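Hypothetical protein Atu2648 (Agrobacterium tumefaciens str. C58, PDB 1ZCE) has no established function but folds as an EVE domain, akin to PUA domains, and may bind a nucleic acid or a modified base. Local coordinates at residues I64-A69 with D87-C92; F12-E17 with G50-S55; G26-G31 with H72-A77; N39-M44 with L120-V125; L6-P11 with M112-S117. All coordinates share one frame; numbering follows the deposited sequence.

Contact 1: I64-A69 with D87-C92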
# COMPACT_ATOMS: atom_id res chain seq x y z
N ILE A 64 0.95 8.06 0.02
CA ILE A 64 -0.17 7.47 -0.69
C ILE A 64 0.28 7.17 -2.11
O ILE A 64 0.98 7.97 -2.74
CB ILE A 64 -1.37 8.44 -0.72
CG1 ILE A 64 -1.90 8.64 0.70
CG2 ILE A 64 -2.46 7.89 -1.64
CD1 ILE A 64 -3.10 9.57 0.81
N VAL A 65 -0.12 6.00 -2.60
CA VAL A 65 0.22 5.57 -3.95
C VAL A 65 -1.05 5.21 -4.70
O VAL A 65 -2.14 5.19 -4.14
CB VAL A 65 1.12 4.31 -3.94
CG1 VAL A 65 2.47 4.64 -3.33
CG2 VAL A 65 0.44 3.19 -3.17
N GLU A 66 -0.89 4.94 -5.99
CA GLU A 66 -2.00 4.54 -6.83
C GLU A 66 -1.51 3.45 -7.78
O GLU A 66 -0.33 3.39 -8.12
CB GLU A 66 -2.54 5.72 -7.64
CG GLU A 66 -1.58 6.27 -8.68
CD GLU A 66 -2.14 7.49 -9.39
OE1 GLU A 66 -1.42 8.06 -10.25
OE2 GLU A 66 -3.28 7.89 -9.10
N VAL A 67 -2.43 2.59 -8.18
CA VAL A 67 -2.11 1.51 -9.10
C VAL A 67 -2.01 2.10 -10.51
O VAL A 67 -2.91 2.80 -10.96
CB VAL A 67 -3.22 0.43 -9.06
CG1 VAL A 67 -2.97 -0.60 -10.13
CG2 VAL A 67 -3.26 -0.22 -7.68
N CYS A 68 -0.90 1.83 -11.20
CA CYS A 68 -0.74 2.34 -12.56
C CYS A 68 -0.62 1.24 -13.61
O CYS A 68 -0.43 1.51 -14.80
CB CYS A 68 0.45 3.30 -12.64
SG CYS A 68 2.02 2.70 -12.00
N ALA A 69 -0.71 -0.01 -13.16
CA ALA A 69 -0.67 -1.17 -14.06
C ALA A 69 -1.38 -2.32 -13.37
O ALA A 69 -1.11 -2.62 -12.20
CB ALA A 69 0.76 -1.56 -14.40
N ASP A 87 1.68 -2.53 -10.66
CA ASP A 87 2.73 -1.53 -10.63
C ASP A 87 2.06 -0.39 -9.86
O ASP A 87 0.86 -0.16 -10.05
CB ASP A 87 3.05 -1.00 -12.03
CG ASP A 87 3.88 -1.96 -12.86
OD1 ASP A 87 3.93 -3.16 -12.55
OD2 ASP A 87 4.48 -1.49 -13.86
N ILE A 88 2.80 0.30 -9.01
CA ILE A 88 2.23 1.42 -8.26
C ILE A 88 3.12 2.65 -8.41
O ILE A 88 4.30 2.54 -8.73
CB ILE A 88 2.07 1.11 -6.74
CG1 ILE A 88 3.43 0.80 -6.11
CG2 ILE A 88 1.11 -0.05 -6.54
CD1 ILE A 88 3.39 0.65 -4.59
N ARG A 89 2.54 3.83 -8.18
CA ARG A 89 3.30 5.07 -8.27
C ARG A 89 2.85 6.03 -7.18
O ARG A 89 1.73 5.96 -6.68
CB ARG A 89 3.13 5.72 -9.64
CG ARG A 89 1.72 6.11 -10.01
CD ARG A 89 1.70 6.60 -11.46
NE ARG A 89 0.35 6.77 -11.99
CZ ARG A 89 0.08 6.97 -13.27
NH1 ARG A 89 -1.17 7.12 -13.68
NH2 ARG A 89 1.07 7.02 -14.16
N ALA A 90 3.75 6.94 -6.81
CA ALA A 90 3.45 7.91 -5.77
C ALA A 90 2.37 8.90 -6.17
O ALA A 90 2.27 9.29 -7.34
CB ALA A 90 4.71 8.65 -5.39
N VAL A 91 1.55 9.28 -5.20
CA VAL A 91 0.50 10.27 -5.42
C VAL A 91 0.88 11.49 -4.58
O VAL A 91 0.95 12.61 -5.10
CB VAL A 91 -0.89 9.75 -4.98
CG1 VAL A 91 -1.92 10.87 -5.09
CG2 VAL A 91 -1.31 8.58 -5.87
N CYS A 92 1.13 11.28 -3.29
CA CYS A 92 1.52 12.37 -2.41
C CYS A 92 2.06 11.84 -1.09
O CYS A 92 1.82 10.69 -0.73
CB CYS A 92 0.32 13.29 -2.13
SG CYS A 92 -1.03 12.50 -1.20
O HOH W 1 0.30 10.01 -9.37
O HOH W 2 -3.01 5.66 -12.05
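The long beta hairpin of the EVE domain, strand 60-73 against strand 84-99, supplies this antiparallel ladder, broken by two classic beta bulges. At one, Val91 and Cys92 both face Ile64: Ile64 N donates to Cys92 O at 2.9 Å, while Ile64 O accepts from Val91 N at 2.8 Å and only weakly from Cys92 N. At the other, Cys68 and Ala69 both face Asp87, with Cys68 N 2.9 Å from Asp87 O. Between the bulges Glu66 and Arg89 form a hydrogen-bonded pair, and their side chains leave the same face. Both start with CG between the backbone N and the carbonyl carbon (chi1 67° for Glu66, 61° for Arg89) and run on extended, which brings them together. A salt bridge joins Glu66 OE1 to Arg89 NE at 2.8 Å, OE1 being met on its anti side, 28° out of the carboxylate plane. Cys68 CB lies over one face of the guanidinium, 3.5 Å from Arg89 NE, and Val91 CG2 packs on Glu66 CB at 3.6 Å. A water links Glu66 OE1 to Ala90 O; a second joins Arg89 NH1 to Val67 O. On the other face, Val65 CG2 meets Ile88 CD1 at 4.1 Å. Tyr7 of strand 4-9 packs on Val65, Val67 and Ile88, Trp16 of helix 16-22 reaches Val65 and Ala90, and helix 127-136 covers Ile64 with Tyr130 and Cys134.

Contact 2: F12-E17 with G50-S55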
# COMPACT_ATOMS: atom_id res chain seq x y z
N PHE A 12 14.94 -0.19 3.86
CA PHE A 12 16.31 -0.57 3.54
C PHE A 12 16.36 -1.12 2.11
O PHE A 12 17.36 -0.96 1.40
CB PHE A 12 16.79 -1.62 4.54
CG PHE A 12 18.25 -1.97 4.41
CD1 PHE A 12 18.68 -2.86 3.43
CD2 PHE A 12 19.19 -1.40 5.25
CE1 PHE A 12 20.03 -3.18 3.30
CE2 PHE A 12 20.54 -1.71 5.13
CZ PHE A 12 20.96 -2.60 4.15
N LYS A 13 15.27 -1.74 1.69
CA LYS A 13 15.18 -2.32 0.35
C LYS A 13 14.54 -1.37 -0.65
O LYS A 13 15.08 -1.11 -1.72
CB LYS A 13 14.37 -3.62 0.40
CG LYS A 13 15.07 -4.77 1.11
CD LYS A 13 14.19 -6.01 1.17
CE LYS A 13 14.99 -7.22 1.64
NZ LYS A 13 15.68 -6.96 2.93
N TRP A 14 13.36 -0.86 -0.29
CA TRP A 14 12.64 0.06 -1.16
C TRP A 14 11.92 1.09 -0.30
O TRP A 14 10.88 0.81 0.30
CB TRP A 14 11.64 -0.72 -2.01
CG TRP A 14 11.00 0.12 -3.07
CD1 TRP A 14 9.71 0.55 -3.10
CD2 TRP A 14 11.63 0.65 -4.24
NE1 TRP A 14 9.50 1.32 -4.22
CE2 TRP A 14 10.66 1.40 -4.93
CE3 TRP A 14 12.93 0.57 -4.76
CZ2 TRP A 14 10.95 2.07 -6.13
CZ3 TRP A 14 13.22 1.23 -5.95
CH2 TRP A 14 12.23 1.97 -6.62
N SER A 15 12.48 2.29 -0.26
CA SER A 15 11.92 3.37 0.55
C SER A 15 10.94 4.25 -0.21
O SER A 15 10.89 4.24 -1.44
CB SER A 15 13.04 4.25 1.09
OG SER A 15 13.62 4.98 0.03
N TRP A 16 10.19 5.03 0.56
CA TRP A 16 9.23 5.96 0.01
C TRP A 16 9.95 6.95 -0.91
O TRP A 16 9.44 7.33 -1.96
CB TRP A 16 8.53 6.70 1.16
CG TRP A 16 7.63 7.81 0.73
CD1 TRP A 16 7.68 9.10 1.17
CD2 TRP A 16 6.54 7.74 -0.19
NE1 TRP A 16 6.69 9.84 0.57
CE2 TRP A 16 5.97 9.03 -0.27
CE3 TRP A 16 5.98 6.71 -0.97
CZ2 TRP A 16 4.88 9.32 -1.08
CZ3 TRP A 16 4.89 7.00 -1.78
CH2 TRP A 16 4.35 8.30 -1.83
N GLU A 17 11.16 7.37 -0.52
CA GLU A 17 11.92 8.30 -1.34
C GLU A 17 12.22 7.67 -2.70
O GLU A 17 12.10 8.33 -3.73
CB GLU A 17 13.22 8.69 -0.64
CG GLU A 17 13.03 9.55 0.60
CD GLU A 17 12.57 10.96 0.27
OE1 GLU A 17 12.26 11.72 1.21
OE2 GLU A 17 12.50 11.31 -0.93
N GLY A 50 -3.78 3.72 -2.14
CA GLY A 50 -3.35 2.92 -1.02
C GLY A 50 -2.23 3.57 -0.23
O GLY A 50 -1.67 4.59 -0.64
N PHE A 51 -1.92 2.96 0.90
CA PHE A 51 -0.87 3.47 1.77
C PHE A 51 0.46 2.79 1.52
O PHE A 51 0.51 1.59 1.26
CB PHE A 51 -1.23 3.25 3.25
CG PHE A 51 -2.41 4.04 3.72
CD1 PHE A 51 -2.52 5.40 3.43
CD2 PHE A 51 -3.39 3.44 4.49
CE1 PHE A 51 -3.59 6.15 3.91
CE2 PHE A 51 -4.47 4.18 4.97
CZ PHE A 51 -4.57 5.53 4.68
N PHE A 52 1.52 3.58 1.57
CA PHE A 52 2.87 3.06 1.42
C PHE A 52 3.32 3.05 2.89
O PHE A 52 3.44 4.11 3.52
CB PHE A 52 3.73 3.99 0.56
CG PHE A 52 5.07 3.42 0.17
CD1 PHE A 52 6.15 3.46 1.05
CD2 PHE A 52 5.26 2.86 -1.09
CE1 PHE A 52 7.40 2.96 0.68
CE2 PHE A 52 6.51 2.35 -1.47
CZ PHE A 52 7.58 2.40 -0.59
N TYR A 53 3.55 1.86 3.42
CA TYR A 53 3.92 1.67 4.81
C TYR A 53 5.31 1.08 4.96
O TYR A 53 5.62 0.05 4.35
CB TYR A 53 2.90 0.74 5.47
CG TYR A 53 3.22 0.32 6.89
CD1 TYR A 53 3.90 -0.86 7.16
CD2 TYR A 53 2.81 1.11 7.97
CE1 TYR A 53 4.18 -1.25 8.48
CE2 TYR A 53 3.09 0.73 9.28
CZ TYR A 53 3.77 -0.45 9.52
OH TYR A 53 4.03 -0.81 10.82
N HIS A 54 6.15 1.75 5.74
CA HIS A 54 7.50 1.26 5.97
C HIS A 54 7.45 0.16 7.03
O HIS A 54 7.09 0.40 8.18
CB HIS A 54 8.42 2.39 6.42
CG HIS A 54 8.97 3.21 5.30
ND1 HIS A 54 9.59 4.43 5.50
CD2 HIS A 54 9.01 2.99 3.96
CE1 HIS A 54 9.99 4.91 4.33
NE2 HIS A 54 9.65 4.06 3.39
N SER A 55 7.82 -1.05 6.62
CA SER A 55 7.81 -2.20 7.50
C SER A 55 9.22 -2.59 7.91
O SER A 55 10.20 -2.22 7.25
CB SER A 55 7.12 -3.38 6.81
OG SER A 55 7.76 -3.68 5.59
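The Phe52 ring carries Trp16 CE3 over one face, 3.6 Å from Phe52 CG and offset toward the rim, while Trp14 CD1 and His54 NE2 lie at its edge, Trp14 CD1 being 3.8 Å from Phe52 CZ. The six-membered ring of Trp16 is inclined to Phe52 by 51°, an oblique meeting, neither stack nor edge-to-face, and Trp14 meets Phe52 rim to rim. With CG anti to the backbone N (chi1 -170°), Phe52 reaches from its strand toward the chain leading into the helix, and Phe52 CE1 comes to 3.5 Å from Trp16 N. The imidazole of His54 is used at its edge: Trp16 N donates to His54 NE2 at 3.0 Å, lying almost in the ring plane, although the hydrogen bond is bent (147° at the hydrogen). This bond occupies an amide of the first helical turn, and Trp16 CB rests 3.6 Å from His54 NE2. The indole N-H groups are bound elsewhere, that of Trp14 to Gln19 and that of Trp16 to Asp93. Ser15 is the N-cap of helix 16-22, its OG accepting from Met18 N. The whole is an aromatic cluster beside a capped helix start, joining helix 16-22 to strand 49-54 of the EVE-domain sheet.

Contact 3: G26-G31 with H72-A77; sequences GEEWTG and HPDSTA
Glu28 and Ser75 make the tight part of this contact. The carboxylate takes Ser75 with both oxygens, each met on its syn side: Ser75 N points straight at Glu28 OE1 (2.8 Å, 178°) and Ser75 OG donates to Glu28 OE2 at 2.6 Å. Extended all the way from a CG anti to the backbone N (chi1 -175°), Glu28 reaches across to this turn. His72 adds less, with a weak bond from its NE2 to Glu28 OE1 at 3.3 Å, in which the oxygen lies near the plane of the imidazole. The serine belongs to a type I beta turn, Asp74 to Ala77, that follows the end of strand 60-73. Within it Asp74 forms an Asx turn: Asp74 OD1 takes Thr76 N at 2.8 Å and also Thr76 OG1, both from the same face of the carboxylate. The other oxygen, Asp74 OD2, uses its syn lone pair for Gly31 N at 3.0 Å and has a salt bridge to Arg33, which probably offsets the nearby charge of Glu28. Looser is the threonine side, where no hydrogen bond joins Thr30 to Thr76 and Thr30 CB only touches Thr76 CG2 at 3.7 Å. Elsewhere, beside Asp74, a water links Trp29 O to Asp74 OD2.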
# COMPACT_ATOMS: atom_id res chain seq x y z
N GLY A 26 6.30 4.73 -12.20
CA GLY A 26 5.88 3.76 -11.20
C GLY A 26 6.92 2.69 -10.93
O GLY A 26 8.05 2.76 -11.41
N GLU A 27 6.51 1.70 -10.15
CA GLU A 27 7.38 0.60 -9.77
C GLU A 27 6.61 -0.71 -9.77
O GLU A 27 5.53 -0.80 -9.19
CB GLU A 27 7.95 0.85 -8.37
CG GLU A 27 8.84 -0.26 -7.83
CD GLU A 27 10.19 -0.31 -8.50
OE1 GLU A 27 10.98 -1.22 -8.18
OE2 GLU A 27 10.48 0.57 -9.34
N GLU A 28 7.16 -1.73 -10.42
CA GLU A 28 6.54 -3.04 -10.46
C GLU A 28 6.65 -3.59 -9.04
O GLU A 28 7.73 -3.60 -8.46
CB GLU A 28 7.29 -3.96 -11.43
CG GLU A 28 6.62 -5.31 -11.63
CD GLU A 28 7.45 -6.28 -12.45
OE1 GLU A 28 6.96 -7.39 -12.72
OE2 GLU A 28 8.60 -5.94 -12.82
N TRP A 29 5.53 -4.06 -8.49
CA TRP A 29 5.55 -4.56 -7.12
C TRP A 29 5.93 -6.04 -7.06
O TRP A 29 5.13 -6.91 -6.71
CB TRP A 29 4.19 -4.34 -6.45
CG TRP A 29 4.33 -4.08 -4.99
CD1 TRP A 29 3.81 -4.82 -3.97
CD2 TRP A 29 5.08 -3.02 -4.38
NE1 TRP A 29 4.20 -4.30 -2.76
CE2 TRP A 29 4.98 -3.19 -2.99
CE3 TRP A 29 5.83 -1.95 -4.88
CZ2 TRP A 29 5.60 -2.33 -2.08
CZ3 TRP A 29 6.45 -1.09 -3.98
CH2 TRP A 29 6.33 -1.29 -2.59
N THR A 30 7.20 -6.30 -7.37
CA THR A 30 7.75 -7.65 -7.41
C THR A 30 8.07 -8.25 -6.05
O THR A 30 8.08 -7.56 -5.04
CB THR A 30 9.05 -7.66 -8.23
OG1 THR A 30 10.01 -6.81 -7.59
CG2 THR A 30 8.81 -7.16 -9.63
N GLY A 31 8.33 -9.55 -6.05
CA GLY A 31 8.71 -10.24 -4.83
C GLY A 31 7.62 -10.77 -3.93
O GLY A 31 7.92 -11.41 -2.92
N HIS A 72 -0.02 -8.40 -13.63
CA HIS A 72 0.65 -9.02 -14.77
C HIS A 72 1.76 -9.90 -14.21
O HIS A 72 2.14 -9.76 -13.05
CB HIS A 72 1.25 -7.94 -15.68
CG HIS A 72 2.31 -7.13 -15.01
ND1 HIS A 72 2.06 -5.91 -14.40
CD2 HIS A 72 3.63 -7.38 -14.80
CE1 HIS A 72 3.17 -5.46 -13.85
NE2 HIS A 72 4.14 -6.33 -14.07
N PRO A 73 2.29 -10.83 -15.02
CA PRO A 73 3.35 -11.70 -14.52
C PRO A 73 4.49 -10.93 -13.85
O PRO A 73 4.95 -9.91 -14.36
CB PRO A 73 3.81 -12.44 -15.77
CG PRO A 73 2.54 -12.58 -16.54
CD PRO A 73 1.90 -11.22 -16.39
N ASP A 74 4.93 -11.41 -12.69
CA ASP A 74 6.02 -10.79 -11.94
C ASP A 74 7.32 -11.06 -12.70
O ASP A 74 7.74 -12.20 -12.83
CB ASP A 74 6.08 -11.43 -10.54
CG ASP A 74 7.13 -10.79 -9.64
OD1 ASP A 74 8.11 -10.22 -10.16
OD2 ASP A 74 6.97 -10.88 -8.40
N SER A 75 7.97 -10.00 -13.18
CA SER A 75 9.20 -10.13 -13.94
C SER A 75 10.32 -10.85 -13.21
O SER A 75 11.30 -11.27 -13.83
CB SER A 75 9.70 -8.75 -14.37
OG SER A 75 10.18 -8.02 -13.26
N THR A 76 10.19 -10.99 -11.89
CA THR A 76 11.22 -11.67 -11.10
C THR A 76 10.85 -13.11 -10.80
O THR A 76 11.60 -13.82 -10.14
CB THR A 76 11.46 -10.94 -9.76
OG1 THR A 76 10.30 -11.07 -8.92
CG2 THR A 76 11.75 -9.46 -9.99
N ALA A 77 9.69 -13.55 -11.29
CA ALA A 77 9.23 -14.92 -11.05
C ALA A 77 9.64 -15.85 -12.19
O ALA A 77 9.04 -16.90 -12.39
CB ALA A 77 7.72 -14.94 -10.88
O HOH W 3 5.04 -9.70 -6.71

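Contact 4: N39-M44 with L120-V125; sequences NNMRAM and LSVQPV
Leu120 opens this helix-on-strand contact, in which the end of helix 35-42 packs beside strand 122-125, an outermost strand of the mixed EVE-domain sheet. Leu120 CD2 lies 3.8 Å from Asn40 OD1, at the border of the contact. Val122 follows and has the largest single share of the buried surface, with Asn40 close behind. A chi1 of -178° sets Val122 CG1 opposite the backbone N, where it meets two selenomethionines: Met41 CG at 3.9 Å, the side chains crossing at about a right angle, and Met44 CE. Val122 O comes within 2.9 Å of Asn40 OD1 as modelled; both are acceptors, and no hydrogen bond joins them. Gln123 points away from helix 35-42, its side chain touches Ser113 and Leu114, and its backbone pairs with Leu6 of strand 4-9. Pro124 borders the same amide, its CD 3.7 Å from Asn40 OD1. Met44 also packs on Trp5 and Tyr7 of strand 4-9. The tightest carbon pair is Met44 CE with Val122 CG1, 3.3 Å apart and closer than usual van der Waals contact.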
# COMPACT_ATOMS: atom_id res chain seq x y z
N ASN A 39 -3.54 -12.10 -4.55
CA ASN A 39 -4.95 -11.99 -4.89
C ASN A 39 -5.48 -10.60 -4.61
O ASN A 39 -6.38 -10.13 -5.31
CB ASN A 39 -5.77 -13.05 -4.14
CG ASN A 39 -5.44 -14.47 -4.59
OD1 ASN A 39 -4.81 -14.68 -5.64
ND2 ASN A 39 -5.87 -15.46 -3.82
N ASN A 40 -4.94 -9.93 -3.59
CA ASN A 40 -5.37 -8.57 -3.30
C ASN A 40 -4.95 -7.69 -4.47
O ASN A 40 -5.71 -6.82 -4.91
CB ASN A 40 -4.74 -8.08 -1.98
CG ASN A 40 -5.44 -8.66 -0.75
OD1 ASN A 40 -4.90 -8.66 0.35
ND2 ASN A 40 -6.66 -9.14 -0.94
N MSE A 41 -3.76 -7.92 -5.01
CA MSE A 41 -3.32 -7.13 -6.15
C MSE A 41 -4.20 -7.42 -7.36
O MSE A 41 -4.51 -6.51 -8.13
CB MSE A 41 -1.84 -7.40 -6.46
CG MSE A 41 -0.91 -6.78 -5.42
SE MSE A 41 0.98 -6.81 -5.87
CE MSE A 41 1.24 -8.74 -5.77
N ARG A 42 -4.61 -8.67 -7.55
CA ARG A 42 -5.48 -9.01 -8.67
C ARG A 42 -6.83 -8.32 -8.56
O ARG A 42 -7.53 -8.16 -9.56
CB ARG A 42 -5.71 -10.52 -8.73
CG ARG A 42 -4.50 -11.32 -9.15
CD ARG A 42 -4.80 -12.80 -9.10
NE ARG A 42 -3.68 -13.60 -9.58
CZ ARG A 42 -3.69 -14.92 -9.65
NH1 ARG A 42 -4.76 -15.60 -9.27
NH2 ARG A 42 -2.63 -15.56 -10.11
N ALA A 43 -7.21 -7.90 -7.35
CA ALA A 43 -8.49 -7.23 -7.15
C ALA A 43 -8.40 -5.73 -7.36
O ALA A 43 -9.41 -5.03 -7.31
CB ALA A 43 -8.99 -7.52 -5.74
N MSE A 44 -7.19 -5.23 -7.61
CA MSE A 44 -6.97 -3.80 -7.79
C MSE A 44 -7.29 -3.29 -9.19
O MSE A 44 -7.10 -4.00 -10.18
CB MSE A 44 -5.53 -3.43 -7.44
CG MSE A 44 -5.20 -3.66 -5.98
SE MSE A 44 -3.33 -3.41 -5.63
CE MSE A 44 -3.34 -4.01 -3.80
N LEU A 120 0.71 -10.48 5.99
CA LEU A 120 0.18 -9.98 4.72
C LEU A 120 0.90 -8.70 4.32
O LEU A 120 0.79 -7.68 5.00
CB LEU A 120 -1.31 -9.73 4.86
CG LEU A 120 -2.03 -9.49 3.54
CD1 LEU A 120 -1.93 -10.74 2.67
CD2 LEU A 120 -3.49 -9.16 3.81
N SER A 121 1.62 -8.73 3.19
CA SER A 121 2.39 -7.57 2.73
C SER A 121 1.58 -6.59 1.88
O SER A 121 1.99 -5.44 1.71
CB SER A 121 3.62 -8.03 1.94
OG SER A 121 3.25 -8.57 0.68
N VAL A 122 0.46 -7.05 1.34
CA VAL A 122 -0.43 -6.21 0.53
C VAL A 122 -1.80 -6.48 1.14
O VAL A 122 -2.30 -7.61 1.11
CB VAL A 122 -0.39 -6.61 -0.95
CG1 VAL A 122 -1.28 -5.67 -1.75
CG2 VAL A 122 1.04 -6.55 -1.46
N GLN A 123 -2.41 -5.43 1.68
CA GLN A 123 -3.66 -5.57 2.41
C GLN A 123 -4.81 -4.67 2.02
O GLN A 123 -4.62 -3.62 1.40
CB GLN A 123 -3.39 -5.32 3.90
CG GLN A 123 -2.13 -5.96 4.46
CD GLN A 123 -1.76 -5.45 5.84
OE1 GLN A 123 -0.95 -6.06 6.54
NE2 GLN A 123 -2.34 -4.32 6.25
N PRO A 124 -6.03 -5.07 2.38
CA PRO A 124 -7.18 -4.23 2.07
C PRO A 124 -7.26 -3.19 3.20
O PRO A 124 -6.71 -3.40 4.29
CB PRO A 124 -8.36 -5.21 2.11
CG PRO A 124 -7.93 -6.18 3.15
CD PRO A 124 -6.46 -6.40 2.86
N VAL A 125 -7.91 -2.08 2.91
CA VAL A 125 -8.11 -1.01 3.87
C VAL A 125 -9.54 -0.55 3.62
O VAL A 125 -9.88 -0.24 2.48
CB VAL A 125 -7.14 0.18 3.62
CG1 VAL A 125 -7.46 1.34 4.57
CG2 VAL A 125 -5.69 -0.25 3.81

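Contact 5: L6-P11 with M112-S117; sequences LYKSEP and MSLVTS
Leu114, Leu6 and Lys8 have the most surface buried here, where the short helix 113-116 lies over strand 4-9 of the EVE-domain sheet. Leu6 enters through one methyl: its CD1 meets Leu114 CD2 at 4.1 Å, the side chains crossing at about a right angle. The same Leu6 CD1 also touches the terminal methyl of a selenomethionine, Met112 CE, at 4.1 Å. Met112 holds the N-cap position, and its fully extended chain carries that methyl back to the strand. Both Leu114 methyls come near Leu6 CD1, and Leu114 CD1 also lies 4.1 Å from Lys8 CE. Lys8 runs out from the strand fully extended beyond CG, so its aliphatic part passes the leucine and its ammonium arrives near the C-terminal end of the helix. There Lys8 NZ donates to a water at 2.7 Å. The carbonyls of Leu114 and Ser117 lie close to this water, and a positive charge at this end of a helix is probably favourable. No direct hydrogen bond crosses between the segments, so the contact rests on aliphatic packing and the water. Around it, Val125 and Gln123 of strand 122-125 flank Leu6 and Lys8, Phe51 and Tyr53 of strand 49-54 touch Leu6 and Leu114, and helix 100-105 meets Met112 through Val103 and Leu114 through Leu100.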
# COMPACT_ATOMS: atom_id res chain seq x y z
N LEU A 6 -3.09 -1.22 1.21
CA LEU A 6 -1.87 -0.88 1.93
C LEU A 6 -0.76 -1.81 1.45
O LEU A 6 -0.97 -3.01 1.30
CB LEU A 6 -2.05 -0.99 3.45
CG LEU A 6 -0.80 -0.65 4.30
CD1 LEU A 6 -1.22 -0.00 5.62
CD2 LEU A 6 0.02 -1.91 4.54
N TYR A 7 0.40 -1.22 1.19
CA TYR A 7 1.57 -1.96 0.71
C TYR A 7 2.71 -1.80 1.70
O TYR A 7 3.11 -0.68 2.01
CB TYR A 7 2.04 -1.43 -0.65
CG TYR A 7 0.94 -1.23 -1.67
CD1 TYR A 7 0.08 -0.14 -1.58
CD2 TYR A 7 0.74 -2.14 -2.70
CE1 TYR A 7 -0.97 0.03 -2.48
CE2 TYR A 7 -0.30 -1.98 -3.61
CZ TYR A 7 -1.15 -0.89 -3.50
OH TYR A 7 -2.21 -0.73 -4.36
N LYS A 8 3.22 -2.91 2.21
CA LYS A 8 4.34 -2.86 3.13
C LYS A 8 5.64 -2.87 2.31
O LYS A 8 5.77 -3.63 1.35
CB LYS A 8 4.34 -4.08 4.06
CG LYS A 8 3.17 -4.13 5.03
CD LYS A 8 3.40 -5.23 6.06
CE LYS A 8 2.33 -5.21 7.14
NZ LYS A 8 2.60 -6.24 8.20
N SER A 9 6.58 -2.02 2.70
CA SER A 9 7.86 -1.96 2.01
C SER A 9 8.94 -1.65 3.05
O SER A 9 8.80 -0.73 3.84
CB SER A 9 7.83 -0.85 0.95
OG SER A 9 8.96 -0.91 0.09
N GLU A 10 10.01 -2.45 3.06
CA GLU A 10 11.10 -2.23 4.00
C GLU A 10 11.97 -1.13 3.42
O GLU A 10 12.54 -1.29 2.35
CB GLU A 10 11.90 -3.51 4.19
CG GLU A 10 11.07 -4.66 4.72
CD GLU A 10 11.88 -5.91 4.96
OE1 GLU A 10 11.28 -6.92 5.40
OE2 GLU A 10 13.10 -5.90 4.71
N PRO A 11 12.09 0.00 4.13
CA PRO A 11 12.90 1.13 3.64
C PRO A 11 14.34 0.82 3.24
O PRO A 11 14.89 1.50 2.37
CB PRO A 11 12.79 2.16 4.77
CG PRO A 11 12.58 1.32 5.99
CD PRO A 11 11.63 0.25 5.51
N MSE A 112 -8.41 -3.20 11.36
CA MSE A 112 -7.57 -2.95 10.19
C MSE A 112 -6.58 -4.09 10.00
O MSE A 112 -5.97 -4.57 10.96
CB MSE A 112 -6.84 -1.62 10.36
CG MSE A 112 -6.24 -1.06 9.09
SE MSE A 112 -5.39 0.63 9.42
CE MSE A 112 -4.62 0.90 7.67
N SER A 113 -6.42 -4.53 8.76
CA SER A 113 -5.50 -5.62 8.45
C SER A 113 -4.10 -5.34 8.97
O SER A 113 -3.40 -6.24 9.42
CB SER A 113 -5.45 -5.84 6.93
OG SER A 113 -4.67 -6.98 6.61
N LEU A 114 -3.69 -4.07 8.93
CA LEU A 114 -2.36 -3.69 9.40
C LEU A 114 -2.09 -4.14 10.83
O LEU A 114 -0.95 -4.46 11.18
CB LEU A 114 -2.18 -2.18 9.29
CG LEU A 114 -0.84 -1.60 9.74
CD1 LEU A 114 0.29 -2.15 8.87
CD2 LEU A 114 -0.88 -0.09 9.66
N VAL A 115 -3.13 -4.16 11.67
CA VAL A 115 -2.96 -4.56 13.06
C VAL A 115 -3.44 -5.98 13.37
O VAL A 115 -3.17 -6.51 14.44
CB VAL A 115 -3.68 -3.58 14.01
CG1 VAL A 115 -3.09 -2.18 13.85
CG2 VAL A 115 -5.16 -3.57 13.72
N THR A 116 -4.15 -6.60 12.43
CA THR A 116 -4.66 -7.95 12.65
C THR A 116 -3.86 -9.02 11.92
O THR A 116 -3.70 -10.13 12.42
CB THR A 116 -6.14 -8.06 12.21
OG1 THR A 116 -6.25 -7.83 10.80
CG2 THR A 116 -6.99 -7.05 12.96
N SER A 117 -3.36 -8.69 10.73
CA SER A 117 -2.57 -9.63 9.94
C SER A 117 -1.08 -9.46 10.23
O SER A 117 -0.57 -8.34 10.23
CB SER A 117 -2.84 -9.41 8.45
OG SER A 117 -4.21 -9.60 8.15
O HOH W 4 0.20 -6.10 9.37

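In the fold
All five contacts reach one mixed sheet. Contacts 1 and 2 meet where strands 60-73 and 49-54 pair, with Val65 N 2.9 Å from Gly50 O, and again where Trp16 CZ2 of contact 2 lies 3.4 Å from Cys92 O of contact 1. Contacts 4 and 5, their centres about 10 Å apart, share the pairing of strands 4-9 and 122-125, where Gln123 N lies 2.8 Å from Leu6 O. Trp29, in segment 26-31 of contact 3 but turned away from its partner segment, touches Trp14 and Phe52 of contact 2, Ile88 of contact 1, Met41 of contact 4 and Tyr7 of contact 5. Contacts 3 and 5 lie farthest apart, about 19 Å between centres.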